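Local coordinates for protein possible thiamine biosynthesis enzyme (Candida albicans, PDB 2X7P) that is of uncertain function but, as a periplasmic-binding-protein-like relative of the SsuA/TauA family, probably binds a small ligand, perhaps linked to thiamine biosynthesis, at residues P199-V204 with D276-K281. The protein carries 1 engineered substitution. Residues are numbered along the deposited sequence; the frame is centred on the assembly and turned at random.
Sequences PWSSWV and DTIVVK. With AE3 (2-(2-ethoxyethoxy)ethanol), chain F.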
loop_
_atom_site.group_PDB
_atom_site.type_symbol
_atom_site.label_atom_id
_atom_site.label_comp_id
_atom_site.label_asym_id
_atom_site.label_seq_id
_atom_site.Cartn_x
_atom_site.Cartn_y
_atom_site.Cartn_z
ATOM N N PRO A 199 -6.092 -1.341 9.783
ATOM C CA PRO A 199 -6.291 -0.318 10.815
ATOM C C PRO A 199 -5.789 1.045 10.353
ATOM O O PRO A 199 -6.264 2.076 10.830
ATOM C CB PRO A 199 -5.429 -0.823 11.976
ATOM C CG PRO A 199 -5.305 -2.291 11.753
ATOM C CD PRO A 199 -5.277 -2.468 10.267
ATOM N N TRP A 200 -4.837 1.037 9.425
ATOM C CA TRP A 200 -4.193 2.260 8.959
ATOM C C TRP A 200 -4.681 2.665 7.574
ATOM O O TRP A 200 -5.419 1.927 6.922
ATOM C CB TRP A 200 -2.680 2.056 8.920
ATOM C CG TRP A 200 -2.277 0.833 8.151
ATOM C CD1 TRP A 200 -2.136 0.723 6.799
ATOM C CD2 TRP A 200 -1.975 -0.460 8.691
ATOM N NE1 TRP A 200 -1.761 -0.555 6.463
ATOM C CE2 TRP A 200 -1.654 -1.301 7.607
ATOM C CE3 TRP A 200 -1.939 -0.986 9.986
ATOM C CZ2 TRP A 200 -1.304 -2.638 7.778
ATOM C CZ3 TRP A 200 -1.592 -2.315 10.153
ATOM C CH2 TRP A 200 -1.279 -3.125 9.055
ATOM N N SER A 201 -4.262 3.846 7.129
ATOM C CA SER A 201 -4.511 4.279 5.759
ATOM C C SER A 201 -3.644 3.454 4.814
ATOM O O SER A 201 -2.521 3.087 5.155
ATOM C CB SER A 201 -4.211 5.770 5.599
ATOM O OG SER A 201 -5.059 6.552 6.422
ATOM N N SER A 202 -4.167 3.172 3.626
ATOM C CA SER A 202 -3.538 2.213 2.719
ATOM C C SER A 202 -2.248 2.694 2.043
ATOM O O SER A 202 -1.239 1.993 2.068
ATOM C CB SER A 202 -4.545 1.738 1.666
ATOM O OG SER A 202 -5.133 2.833 0.990
ATOM N N TRP A 203 -2.281 3.879 1.441
ATOM C CA TRP A 203 -1.144 4.358 0.653
ATOM C C TRP A 203 -0.514 5.638 1.202
ATOM O O TRP A 203 -1.204 6.494 1.755
ATOM C CB TRP A 203 -1.560 4.576 -0.804
ATOM C CG TRP A 203 -1.988 3.325 -1.500
ATOM C CD1 TRP A 203 -3.140 2.626 -1.291
ATOM C CD2 TRP A 203 -1.277 2.629 -2.530
ATOM N NE1 TRP A 203 -3.187 1.532 -2.121
ATOM C CE2 TRP A 203 -2.056 1.513 -2.893
ATOM C CE3 TRP A 203 -0.056 2.840 -3.179
ATOM C CZ2 TRP A 203 -1.654 0.611 -3.875
ATOM C CZ3 TRP A 203 0.340 1.943 -4.153
ATOM C CH2 TRP A 203 -0.456 0.842 -4.492
ATOM N N VAL A 204 0.799 5.763 1.032
ATOM C CA VAL A 204 1.528 6.957 1.451
ATOM C C VAL A 204 2.598 7.355 0.437
ATOM O O VAL A 204 2.950 6.577 -0.450
ATOM C CB VAL A 204 2.211 6.764 2.819
ATOM C CG1 VAL A 204 1.175 6.581 3.916
ATOM C CG2 VAL A 204 3.170 5.584 2.773
ATOM N N ASP A 276 -1.725 9.026 14.268
ATOM C CA ASP A 276 -2.331 7.849 14.878
ATOM C C ASP A 276 -2.718 6.800 13.841
ATOM O O ASP A 276 -2.559 5.602 14.069
ATOM C CB ASP A 276 -3.562 8.242 15.697
ATOM C CG ASP A 276 -4.221 7.052 16.366
ATOM O OD1 ASP A 276 -3.498 6.240 16.983
ATOM O OD2 ASP A 276 -5.462 6.930 16.280
ATOM N N THR A 277 -3.223 7.256 12.699
ATOM C CA THR A 277 -3.750 6.348 11.687
ATOM C C THR A 277 -2.681 5.898 10.693
ATOM O O THR A 277 -2.925 5.022 9.864
ATOM C CB THR A 277 -4.930 6.983 10.921
ATOM O OG1 THR A 277 -5.806 5.954 10.447
ATOM C CG2 THR A 277 -4.428 7.803 9.745
ATOM N N ILE A 278 -1.498 6.499 10.780
ATOM C CA ILE A 278 -0.397 6.158 9.883
ATOM C C ILE A 278 0.756 5.495 10.633
ATOM O O ILE A 278 1.330 4.511 10.164
ATOM C CB ILE A 278 0.134 7.403 9.141
ATOM C CG1 ILE A 278 -0.914 7.935 8.163
ATOM C CG2 ILE A 278 1.419 7.076 8.400
ATOM C CD1 ILE A 278 -1.186 7.011 6.995
ATOM N N VAL A 279 1.088 6.034 11.801
ATOM C CA VAL A 279 2.233 5.555 12.569
ATOM C C VAL A 279 1.833 4.634 13.719
ATOM O O VAL A 279 2.254 3.480 13.773
ATOM C CB VAL A 279 3.059 6.727 13.135
ATOM C CG1 VAL A 279 4.193 6.207 14.006
ATOM C CG2 VAL A 279 3.598 7.594 12.006
ATOM N N VAL A 280 1.018 5.151 14.634
ATOM C CA VAL A 280 0.653 4.420 15.846
ATOM C C VAL A 280 0.039 3.050 15.564
ATOM O O VAL A 280 0.629 2.019 15.890
ATOM C CB VAL A 280 -0.313 5.234 16.729
ATOM C CG1 VAL A 280 -0.735 4.422 17.943
ATOM C CG2 VAL A 280 0.335 6.543 17.155
ATOM N N LYS A 281 -1.147 3.045 14.962
ATOM C CA LYS A 281 -1.862 1.802 14.681
ATOM C C LYS A 281 -1.013 0.812 13.890
ATOM O O LYS A 281 -1.042 -0.391 14.152
ATOM C CB LYS A 281 -3.173 2.087 13.943
ATOM C CG LYS A 281 -4.193 2.862 14.765
ATOM C CD LYS A 281 -5.490 3.066 13.999
ATOM C CE LYS A 281 -6.519 3.798 14.846
ATOM N NZ LYS A 281 -7.794 4.018 14.109
HETATM C C1 AE3 F . 2.626 -4.547 -2.162
HETATM C C2 AE3 F . 2.155 -3.417 -3.071
HETATM O O2 AE3 F . 0.857 -3.708 -3.586
HETATM C C3 AE3 F . 0.346 -2.586 -4.302
HETATM C C4 AE3 F . -0.990 -2.904 -4.961
HETATM O O3 AE3 F . -1.911 -3.423 -4.005
HETATM C C5 AE3 F . -2.958 -2.493 -3.738
HETATM C C6 AE3 F . -4.213 -2.869 -4.512
HETATM O O4 AE3 F . -4.317 -4.293 -4.598
HETATM O O HOH W 1 -8.564 1.520 13.091
#
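T277, in the first turn of helix 275-288, offers its carbonyl to the chain running into strand 203-208, part of the crossover between the two sheets in the two-lobed layout characteristic of periplasmic binding proteins. S201 N donates to T277 O over 3.3 Å, a longish bond with an N-H...O angle of 152°, the donor tilted 25° from the carbonyl plane. A wider pi-type turn directs K281 N to D276 O and not to T277 O, which instead takes S201 N from the connecting chain; W200 CB also lies 3.1 Å from T277 O. The threonine methyl CG2 rests against S201 OG, a small hydroxyl that fits beside the helix while bonding to the carbonyl of K96.

I278 comes next and supplies the apolar part. With CG1 beside the backbone N (chi1 -67°), its longer branch carries CD1 to S201 CB at 3.6 Å, and this methyl meets V204 CG1 tip to tip at 3.9 Å; T74 of helix 74-82 packs on both side chains.

K281 closes the contact one turn further on. Its extended chain lays CD 3.4 Å from P199 O, while NZ reaches that carbonyl through a water, 2.8 Å from the amine. The indole of W200 presents its edge to K281 O, and P199 CD sits over one face of the indole, toward its rim.

Helix 275-288 is thus held by methyl packing and one longish backbone bond on the buried side, and by a water-mediated link at the exposed lysine.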